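Local coordinates for fiber protein (Raptor siadenovirus a, PDB 5FJL), which builds the viral fibre, whose trimeric head domain this is, and probably attaches the virus to receptors on its host cell, at residues A[89-94]-A[100-105]; A[94-99]-A[119-124]; A[54-57]-A[62-65]. All blocks are in the same frame, centred on the assembly; numbering follows the deposited sequence. Where two conformers were deposited one is given.

Contact 1. Residues A[89-94]-A[100-105]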
# COMPACT_ATOMS: atom_id res chain seq x y z
N ALA A 89 23.32 -1.88 -11.68
CA ALA A 89 23.83 -0.80 -12.51
C ALA A 89 22.82 0.28 -12.79
O ALA A 89 23.23 1.37 -13.23
CB ALA A 89 24.35 -1.35 -13.82
N ASP A 90 21.52 0.03 -12.57
CA ASP A 90 20.50 1.02 -12.81
C ASP A 90 20.36 2.03 -11.66
O ASP A 90 19.70 3.04 -11.81
CB ASP A 90 19.15 0.36 -13.03
CG ASP A 90 19.09 -0.46 -14.29
OD1 ASP A 90 19.74 -0.03 -15.28
OD2 ASP A 90 18.37 -1.49 -14.34
N PHE A 91 20.97 1.73 -10.50
CA PHE A 91 20.81 2.58 -9.34
C PHE A 91 21.92 3.63 -9.29
O PHE A 91 23.01 3.42 -9.86
CB PHE A 91 20.84 1.72 -8.07
CG PHE A 91 19.62 0.83 -7.93
CD1 PHE A 91 19.61 -0.43 -8.51
CD2 PHE A 91 18.51 1.28 -7.27
CE1 PHE A 91 18.50 -1.24 -8.40
CE2 PHE A 91 17.38 0.48 -7.15
CZ PHE A 91 17.38 -0.78 -7.73
N LYS A 92 21.66 4.73 -8.61
CA LYS A 92 22.71 5.74 -8.40
C LYS A 92 23.87 5.10 -7.64
O LYS A 92 25.06 5.28 -8.01
CB LYS A 92 22.17 6.95 -7.67
CG LYS A 92 23.22 8.04 -7.47
CD LYS A 92 22.56 9.31 -6.97
CE LYS A 92 23.60 10.37 -6.61
NZ LYS A 92 23.98 11.10 -7.85
N SER A 93 23.55 4.36 -6.61
CA SER A 93 24.46 3.56 -5.87
C SER A 93 23.87 2.15 -5.76
O SER A 93 22.70 2.01 -5.42
CB SER A 93 24.61 4.20 -4.46
OG SER A 93 25.11 3.25 -3.54
N SER A 94 24.67 1.13 -6.01
CA SER A 94 24.18 -0.24 -5.95
C SER A 94 24.11 -0.86 -4.55
O SER A 94 23.61 -1.97 -4.37
CB SER A 94 25.01 -1.16 -6.84
OG SER A 94 26.35 -1.17 -6.46
N LEU A 100 16.73 4.11 -2.22
CA LEU A 100 17.40 3.81 -3.48
C LEU A 100 16.88 4.74 -4.55
O LEU A 100 15.69 5.07 -4.61
CB LEU A 100 17.09 2.36 -3.87
CG LEU A 100 17.51 1.28 -2.90
CD1 LEU A 100 16.93 -0.04 -3.34
CD2 LEU A 100 19.02 1.21 -2.87
N LEU A 101 17.78 5.16 -5.46
CA LEU A 101 17.47 6.10 -6.53
C LEU A 101 17.78 5.49 -7.88
O LEU A 101 18.89 5.02 -8.09
CB LEU A 101 18.32 7.38 -6.38
CG LEU A 101 18.13 8.18 -5.09
CD1 LEU A 101 18.87 9.50 -5.19
CD2 LEU A 101 16.68 8.47 -4.78
N ILE A 102 16.82 5.52 -8.79
CA ILE A 102 17.01 5.02 -10.15
C ILE A 102 16.83 6.20 -11.09
O ILE A 102 15.71 6.63 -11.34
CB ILE A 102 15.96 3.91 -10.46
CG1 ILE A 102 16.08 2.74 -9.46
CG2 ILE A 102 16.12 3.43 -11.89
CD1 ILE A 102 14.90 1.78 -9.46
N PRO A 103 17.94 6.73 -11.64
CA PRO A 103 17.80 7.86 -12.56
C PRO A 103 17.32 7.39 -13.92
O PRO A 103 17.78 6.32 -14.39
CB PRO A 103 19.25 8.40 -12.65
CG PRO A 103 20.07 7.25 -12.35
CD PRO A 103 19.33 6.44 -11.31
N LEU A 104 16.41 8.12 -14.52
CA LEU A 104 15.77 7.73 -15.77
C LEU A 104 16.04 8.78 -16.85
O LEU A 104 16.43 9.92 -16.55
CB LEU A 104 14.28 7.54 -15.54
CG LEU A 104 13.92 6.45 -14.50
CD1 LEU A 104 12.45 6.57 -14.15
CD2 LEU A 104 14.26 5.07 -14.98
N GLU A 105 15.80 8.41 -18.09
CA GLU A 105 15.77 9.35 -19.21
C GLU A 105 14.52 9.10 -20.01
O GLU A 105 14.13 7.95 -20.21
CB GLU A 105 16.99 9.11 -20.11
CG GLU A 105 18.29 9.49 -19.45
CD GLU A 105 19.51 9.48 -20.38
OE1 GLU A 105 19.36 9.45 -21.62
OE2 GLU A 105 20.64 9.53 -19.82
O HOH W 1 18.72 3.81 -14.30

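Contact 2. Residues A[94-99]-A[119-124]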
# COMPACT_ATOMS: atom_id res chain seq x y z
N SER A 94 24.67 1.13 -6.01
CA SER A 94 24.18 -0.24 -5.95
C SER A 94 24.11 -0.86 -4.55
O SER A 94 23.61 -1.97 -4.37
CB SER A 94 25.01 -1.16 -6.84
OG SER A 94 26.35 -1.17 -6.46
N THR A 95 24.57 -0.15 -3.51
CA THR A 95 24.43 -0.68 -2.17
C THR A 95 22.96 -0.78 -1.79
O THR A 95 22.18 0.11 -2.12
CB THR A 95 25.13 0.21 -1.13
OG1 THR A 95 26.45 0.52 -1.61
CG2 THR A 95 25.19 -0.51 0.20
N LEU A 96 22.63 -1.84 -1.07
CA LEU A 96 21.25 -2.11 -0.67
C LEU A 96 20.84 -1.26 0.55
O LEU A 96 20.54 -1.79 1.63
CB LEU A 96 21.05 -3.61 -0.45
CG LEU A 96 19.63 -4.13 -0.20
CD1 LEU A 96 18.66 -3.54 -1.19
CD2 LEU A 96 19.61 -5.66 -0.23
N LYS A 97 20.79 0.03 0.30
CA LYS A 97 20.44 1.02 1.30
C LYS A 97 18.93 1.00 1.56
O LYS A 97 18.16 0.39 0.80
CB LYS A 97 20.82 2.42 0.78
CG LYS A 97 22.28 2.61 0.42
CD LYS A 97 22.53 3.94 -0.31
CE LYS A 97 22.01 3.98 -1.75
NZ LYS A 97 22.42 2.84 -2.64
N ASP A 98 18.50 1.74 2.57
CA ASP A 98 17.04 1.86 2.81
C ASP A 98 16.34 2.95 1.97
O ASP A 98 15.11 3.13 2.03
CB ASP A 98 16.75 1.98 4.30
CG ASP A 98 17.25 3.25 4.91
OD1 ASP A 98 17.52 4.24 4.23
OD2 ASP A 98 17.37 3.25 6.16
N GLU A 99 17.11 3.65 1.13
CA GLU A 99 16.62 4.60 0.16
C GLU A 99 17.41 4.32 -1.10
O GLU A 99 18.66 4.36 -1.06
CB GLU A 99 16.91 6.06 0.53
CG GLU A 99 16.32 6.66 1.77
CD GLU A 99 16.99 8.01 2.15
OE1 GLU A 99 18.03 8.42 1.56
OE2 GLU A 99 16.46 8.66 3.06
N CYS A 119 8.81 -6.43 -3.85
CA CYS A 119 10.09 -6.51 -4.57
C CYS A 119 10.91 -7.65 -4.05
O CYS A 119 10.84 -8.05 -2.87
CB CYS A 119 10.89 -5.24 -4.41
SG CYS A 119 10.03 -3.83 -5.18
N ILE A 120 11.77 -8.17 -4.94
CA ILE A 120 12.75 -9.17 -4.61
C ILE A 120 14.11 -8.59 -4.93
O ILE A 120 14.34 -8.16 -6.05
CB ILE A 120 12.53 -10.49 -5.37
CG1 ILE A 120 11.16 -11.11 -5.00
CG2 ILE A 120 13.64 -11.48 -5.07
CD1 ILE A 120 10.71 -12.16 -5.98
N PHE A 121 14.98 -8.53 -3.93
CA PHE A 121 16.36 -8.06 -4.10
C PHE A 121 17.28 -9.25 -4.07
O PHE A 121 17.26 -10.02 -3.12
CB PHE A 121 16.76 -7.04 -3.01
CG PHE A 121 15.94 -5.78 -3.04
CD1 PHE A 121 14.75 -5.68 -2.31
CD2 PHE A 121 16.33 -4.68 -3.79
CE1 PHE A 121 13.98 -4.54 -2.37
CE2 PHE A 121 15.55 -3.53 -3.83
CZ PHE A 121 14.37 -3.48 -3.13
N ILE A 122 18.06 -9.39 -5.14
CA ILE A 122 19.07 -10.45 -5.25
C ILE A 122 20.44 -9.83 -5.01
O ILE A 122 20.83 -8.89 -5.71
CB ILE A 122 19.05 -11.09 -6.65
CG1 ILE A 122 17.64 -11.54 -7.04
CG2 ILE A 122 20.08 -12.21 -6.73
CD1 ILE A 122 17.05 -12.60 -6.19
N THR A 123 21.15 -10.34 -4.00
CA THR A 123 22.54 -9.99 -3.78
C THR A 123 23.38 -11.25 -4.07
O THR A 123 22.82 -12.33 -4.34
CB THR A 123 22.79 -9.49 -2.36
OG1 THR A 123 22.59 -10.55 -1.44
CG2 THR A 123 21.86 -8.30 -2.01
N THR A 124 24.70 -11.14 -4.02
CA THR A 124 25.51 -12.34 -4.23
C THR A 124 25.14 -13.44 -3.25
O THR A 124 25.04 -14.63 -3.65
CB THR A 124 27.01 -11.98 -4.08
OG1 THR A 124 27.37 -11.02 -5.07
CG2 THR A 124 27.87 -13.23 -4.21

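Contact 3. Residues A[54-57]-A[62-65]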
# COMPACT_ATOMS: atom_id res chain seq x y z
N PHE A 54 5.05 2.89 -19.60
CA PHE A 54 3.93 3.21 -18.73
C PHE A 54 2.73 3.73 -19.51
O PHE A 54 2.87 4.18 -20.63
CB PHE A 54 4.38 4.20 -17.66
CG PHE A 54 4.80 5.54 -18.19
CD1 PHE A 54 3.87 6.53 -18.47
CD2 PHE A 54 6.14 5.81 -18.42
CE1 PHE A 54 4.28 7.78 -18.97
CE2 PHE A 54 6.54 7.06 -18.88
CZ PHE A 54 5.62 8.03 -19.17
N ARG A 55 1.54 3.62 -18.90
CA ARG A 55 0.32 4.18 -19.45
C ARG A 55 -0.36 5.00 -18.40
O ARG A 55 -0.58 4.49 -17.29
CB ARG A 55 -0.63 3.10 -19.91
CG ARG A 55 -1.91 3.65 -20.53
CD ARG A 55 -2.51 2.66 -21.51
NE ARG A 55 -3.47 3.32 -22.40
CZ ARG A 55 -3.57 3.12 -23.72
NH1 ARG A 55 -2.76 2.28 -24.38
NH2 ARG A 55 -4.50 3.80 -24.40
N LYS A 56 -0.66 6.26 -18.70
CA LYS A 56 -1.35 7.20 -17.80
C LYS A 56 -2.80 7.27 -18.22
O LYS A 56 -3.10 7.39 -19.42
CB LYS A 56 -0.73 8.57 -17.90
CG LYS A 56 0.72 8.63 -17.54
CD LYS A 56 1.31 10.01 -17.71
CE LYS A 56 0.99 10.95 -16.57
NZ LYS A 56 1.92 12.10 -16.56
N THR A 57 -3.70 7.15 -17.26
CA THR A 57 -5.13 7.36 -17.43
C THR A 57 -5.52 8.60 -16.65
O THR A 57 -5.33 8.65 -15.43
CB THR A 57 -5.92 6.13 -16.92
OG1 THR A 57 -5.52 4.97 -17.66
CG2 THR A 57 -7.42 6.32 -17.06
N ILE A 62 -6.97 13.96 -11.50
CA ILE A 62 -6.21 12.79 -11.06
C ILE A 62 -5.80 11.88 -12.20
O ILE A 62 -6.63 11.48 -13.05
CB ILE A 62 -6.88 11.95 -9.98
CG1 ILE A 62 -5.87 10.91 -9.53
CG2 ILE A 62 -8.08 11.17 -10.50
CD1 ILE A 62 -6.25 10.21 -8.28
N THR A 63 -4.51 11.51 -12.16
CA THR A 63 -3.95 10.60 -13.13
C THR A 63 -3.57 9.29 -12.41
O THR A 63 -3.04 9.34 -11.30
CB THR A 63 -2.69 11.20 -13.77
OG1 THR A 63 -3.02 12.45 -14.41
CG2 THR A 63 -2.11 10.26 -14.81
N ILE A 64 -3.80 8.19 -13.06
CA ILE A 64 -3.42 6.86 -12.57
C ILE A 64 -2.48 6.28 -13.60
O ILE A 64 -2.82 6.17 -14.78
CB ILE A 64 -4.64 5.96 -12.33
CG1 ILE A 64 -5.56 6.73 -11.37
CG2 ILE A 64 -4.18 4.58 -11.82
CD1 ILE A 64 -6.66 5.98 -10.68
N THR A 65 -1.29 5.90 -13.17
CA THR A 65 -0.25 5.36 -14.05
C THR A 65 0.06 3.93 -13.70
O THR A 65 0.29 3.61 -12.51
CB THR A 65 1.03 6.23 -14.01
OG1 THR A 65 0.69 7.59 -14.33
CG2 THR A 65 2.11 5.70 -14.95
O HOH W 2 -3.32 3.76 -16.87
O HOH W 3 -0.96 13.77 -16.18

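Contact 1. Residues A[89-94]-A[100-105]
The ring of Phe-91 and the side chain of Ile-102 lie next to each other and point the same way, so that the CD2 and CE2 atoms of the ring run obliquely along the isoleucine branch. CE2 of Phe-91 sits 3.5 Å from CG1 of Ile-102 and nearly as near to its CD1. Leu-100 slants across the same ring, its CB 3.8 Å from Phe-91 CE2. With chi1 at -69°, CG of Phe-91 stands opposite its own carbonyl carbon, and this turn sets the CE2 side of the ring between Leu-100 and Ile-102; Met-161 of strand 160-171 packs on both Phe-91 and Ile-102. On the other flank Lys-92 and Leu-101 run side by side in the same direction, CB to CB 4.1 Å, and Gly-77 of the second subunit packs on both.

These residues belong to the beta-rich fibre head, where the loop after strand 78-87 folds back over strand 99-103. The strand is hydrogen-bonded to strand 144-149 through Leu-100 and Ile-102, and the loop reaches it through a single direct backbone bond, from Lys-92 N to Leu-101 O at 2.8 Å. That bond is fairly straight, 161° at the hydrogen. The same carbonyl receives the CA-H of Phe-91. Further along, Pro-103 sets CD 3.5 Å from Asp-90 O, and one water donates to both Asp-90 O and Pro-103 O. The carboxylate of Asp-90 turns elsewhere: OD1 is bonded to Ser-48 and Thr-46, and OD2 to the backbone N of Lys-87.

Contact 2. Residues A[94-99]-A[119-124]
Leu-96 puts one methyl over the face of the Phe-121 ring and the other against Thr-123. CD1 lies 4.1 Å from the centroid of the Phe-121 ring, 28° off its normal, a CH-pi contact that leans toward the CD2 side of the ring, where the closest approach is 3.7 Å between Leu-96 CD1 and Phe-121 CD2. The CD2 branch of Leu-96 meets CG2 of Thr-123 at 3.9 Å, with the two side chains roughly perpendicular. Leu-96 has CG opposite its backbone N (chi1 -172°), which carries the forked end across to strand 115-122, packing the loop after strand 78-87 onto that strand of the fibre head.

This tight part is small: three buried residues, with Tyr-128, Arg-150 and Ile-158 also packing on Leu-96. Arg-150 makes a cation-pi contact with Phe-121. The backbone turns at Leu-96 in an inverse gamma turn, with a weak bond from Lys-97 N to Thr-95 O, and these two neighbours lead to the looser, partly exposed side. There Lys-97 NZ folds back to Thr-95 O at 2.8 Å while also binding Ser-93 O, and Asp-98 O accepts a bond from Arg-129 of the second subunit.

Between loop and strand the meeting is therefore wholly apolar, while polar groups are served at the margins, such as Thr-123 OG1 by Glu-156. Shape and burial, more than directed bonds, probably hold the leucine against the strand.

Contact 3. Residues A[54-57]-A[62-65]
Strands 54-57 and 62-65 run antiparallel at 154°, their axes 4.5 Å apart at closest, and a reciprocal pair of backbone bonds joins Thr-57 and Ile-64. Thr-57 N reaches Ile-64 O at 2.8 Å, and Ile-64 N returns to Thr-57 O at 2.9 Å; both are nearly straight. Lys-56 and Thr-65 follow as the non-hydrogen-bonded pair, while CA-H groups of Thr-63 and Thr-65 lean on Thr-57 O and Arg-55 O.

On the face carrying Lys-56 and Thr-65, these two side chains lie alongside one another, CG of Lys-56 being 3.4 Å from OG1 of Thr-65. The lysine chain bends at chi3 (79°), and its CE then crosses slantwise to the CG2 methyl of Thr-63, 3.6 Å away. A water links Thr-63 OG1 with Lys-56 NZ, weakly at the lysine end, which also lies close to the like charge of Arg-58. Phe-54 closes that face at its far end, its CB 3.8 Å from Thr-65 CG2 and its ring meeting Phe-44. On the reverse face, which bears Thr-57 and Ile-64, a second water sits 2.6 Å from Thr-57 OG1 and donates to Arg-55 O and Ile-64 O, tying hydroxyl and backbone together.

The pair is a beta hairpin within the head's antiparallel sheet. Strand 38-45 flanks 51-59, bonding through Phe-54 and Lys-56, and strand 160-171 flanks 62-67, bonding through Thr-63 and Thr-65. Leu-110 packs over Lys-56 and Thr-65, whereas the Thr-57 and Ile-64 face meets Ser-61 and Ile-62 of the third subunit, and Ile-62 meets Ile-64 of the second subunit, so the hairpin helps build the trimer interface.

Overall arrangement
Contacts 1 and 2 are neighbours, their centres about 12 Å apart: they share Ser-94, and Leu-100 of the one touches Phe-121 and Thr-95 of the other. Both pin the loop between strands 78-87 and 99-103, contact 1 to the strand that follows it and contact 2 to strand 115-122. Contact 2 is buried and purely apolar across its segments; contact 1 is only partly buried and adds one backbone bond and a bridging water. Contact 3, across the chain's centre, has its centre about 23 Å from that of contact 1 and about 27 Å from that of contact 2; it is buried like contact 2, but polar in its backbone pairing. All three have subunit neighbours, contact 3 with both.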